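Local coordinates for protein epsin-1 (Saccharomyces cerevisiae, PDB 5LOZ) that binds membranes enriched in phosphatidylinositol 3,5- and 4,5-bisphosphate through its ENTH domain and is required for endocytosis and actin localization, at residues A[97-100]-A[101-105]. Residues are numbered along the deposited sequence; the frame is centred on the assembly and turned at random.
Sequences HEDD and EGIDQ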
loop_
_atom_site.group_PDB
_atom_site.type_symbol
_atom_site.label_atom_id
_atom_site.label_comp_id
_atom_site.label_asym_id
_atom_site.label_seq_id
_atom_site.Cartn_x
_atom_site.Cartn_y
_atom_site.Cartn_z
ATOM N N HIS A 97 0.124 -17.860 -4.647
ATOM C CA HIS A 97 0.762 -17.810 -5.944
ATOM C C HIS A 97 2.100 -18.536 -5.907
ATOM O O HIS A 97 2.938 -18.271 -5.074
ATOM C CB HIS A 97 0.941 -16.382 -6.461
ATOM C CG HIS A 97 1.464 -16.316 -7.854
ATOM N ND1 HIS A 97 0.652 -16.417 -8.961
ATOM C CD2 HIS A 97 2.730 -16.188 -8.320
ATOM C CE1 HIS A 97 1.390 -16.338 -10.053
ATOM N NE2 HIS A 97 2.659 -16.217 -9.695
ATOM N N GLU A 98 2.238 -19.516 -6.789
ATOM C CA GLU A 98 3.493 -20.213 -7.016
ATOM C C GLU A 98 3.910 -19.819 -8.399
ATOM O O GLU A 98 3.081 -19.862 -9.324
ATOM C CB GLU A 98 3.247 -21.727 -6.921
ATOM C CG GLU A 98 4.451 -22.592 -7.246
ATOM C CD GLU A 98 4.177 -24.054 -7.026
ATOM O OE1 GLU A 98 4.470 -24.564 -5.923
ATOM O OE2 GLU A 98 3.713 -24.708 -7.960
ATOM N N ASP A 99 5.154 -19.383 -8.571
ATOM C CA ASP A 99 5.573 -18.929 -9.900
ATOM C C ASP A 99 6.057 -20.099 -10.759
ATOM O O ASP A 99 6.013 -21.259 -10.329
ATOM C CB ASP A 99 6.567 -17.751 -9.814
ATOM C CG ASP A 99 7.929 -18.158 -9.358
ATOM O OD1 ASP A 99 8.169 -19.376 -9.204
ATOM O OD2 ASP A 99 8.765 -17.235 -9.117
ATOM N N ASP A 100 6.547 -19.783 -11.951
ATOM C CA ASP A 100 6.995 -20.792 -12.886
ATOM C C ASP A 100 8.239 -21.552 -12.413
ATOM O O ASP A 100 8.574 -22.602 -12.964
ATOM C CB ASP A 100 7.215 -20.159 -14.269
ATOM C CG ASP A 100 5.922 -19.661 -14.892
ATOM O OD1 ASP A 100 5.043 -20.515 -15.202
ATOM O OD2 ASP A 100 5.800 -18.409 -15.105
ATOM N N GLU A 101 8.916 -21.044 -11.391
ATOM C CA GLU A 101 10.095 -21.725 -10.809
ATOM C C GLU A 101 9.719 -22.588 -9.586
ATOM O O GLU A 101 10.567 -23.247 -9.014
ATOM C CB GLU A 101 11.185 -20.718 -10.421
ATOM C CG GLU A 101 11.841 -20.077 -11.599
ATOM C CD GLU A 101 12.697 -21.076 -12.388
ATOM O OE1 GLU A 101 13.843 -21.268 -12.005
ATOM O OE2 GLU A 101 12.190 -21.631 -13.370
ATOM N N GLY A 102 8.427 -22.618 -9.241
ATOM C CA GLY A 102 7.954 -23.331 -8.085
ATOM C C GLY A 102 8.126 -22.601 -6.765
ATOM O O GLY A 102 7.947 -23.187 -5.702
ATOM N N ILE A 103 8.422 -21.303 -6.831
ATOM C CA ILE A 103 8.600 -20.473 -5.640
ATOM C C ILE A 103 7.246 -19.949 -5.115
ATOM O O ILE A 103 6.432 -19.426 -5.867
ATOM C CB ILE A 103 9.534 -19.283 -5.938
ATOM C CG1 ILE A 103 10.938 -19.769 -6.409
ATOM C CG2 ILE A 103 9.701 -18.381 -4.693
ATOM C CD1 ILE A 103 11.684 -20.445 -5.427
ATOM N N ASP A 104 7.025 -20.048 -3.823
ATOM C CA ASP A 104 5.871 -19.437 -3.180
ATOM C C ASP A 104 6.123 -17.926 -3.046
ATOM O O ASP A 104 6.753 -17.461 -2.101
ATOM C CB ASP A 104 5.615 -20.042 -1.817
ATOM C CG ASP A 104 4.390 -19.436 -1.108
ATOM O OD1 ASP A 104 3.783 -18.495 -1.625
ATOM O OD2 ASP A 104 4.031 -19.906 -0.025
ATOM N N GLN A 105 5.659 -17.186 -4.040
ATOM C CA GLN A 105 5.718 -15.743 -4.029
ATOM C C GLN A 105 4.554 -15.167 -3.264
ATOM O O GLN A 105 4.645 -14.077 -2.698
ATOM C CB GLN A 105 5.738 -15.193 -5.454
ATOM C CG GLN A 105 6.871 -15.717 -6.334
ATOM C CD GLN A 105 8.229 -15.172 -5.991
ATOM O OE1 GLN A 105 8.415 -14.480 -4.980
ATOM N NE2 GLN A 105 9.218 -15.488 -6.832
HETATM O O HOH W 1 1.250 -19.039 -2.333
#
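A type I beta turn from Asp99 to Gly102, bound by the carboxylate of its own first residue, folds the loop between helices 86-91 and 106-121 of the ENTH domain back on itself: Gly102 N reaches Asp99 O at 3.0 Å. Asp99 N then bonds Ile103 O, also at 3.0 Å, and Glu98 and Asp104 form a single beta bridge behind the turn. The Asp99 carboxylate adds an Asx turn, OD1 accepting from Glu101 N at 2.9 Å. Ile103 N is a second donor to OD1, at 3.1 Å and from the opposite face of the carboxylate plane. With CG set between the backbone N and the carbonyl carbon (chi1 73°), the carboxylate swings over the chain reversal. OD2 is occupied separately by Gln105 NE2 at 2.9 Å. That bond is nearly straight (175°) and lies in the amide plane but comes from above the carboxylate; the two planes are 66° apart. Three N-H donors thus fix the rotation of one carboxylate. Replaced by alanine, Asp99 would lose both oxygens, and the N-H groups of Glu101 and Ile103 would probably be left without this acceptor and the Gln105 amide set free to turn. Gly102 takes a backbone shape in which a side chain would jam against the preceding carbonyl O, while the CG of Glu98 rests 3.7 Å from its CA. At the open end a water links His97 N to Asp104 OD1. This exposed loop projects from the alpha-alpha superhelix; its base is tied to helix 106-121 by the Asp104–Arg110 salt bridge, and the His97 ring meets Trp57 of helix 57-73.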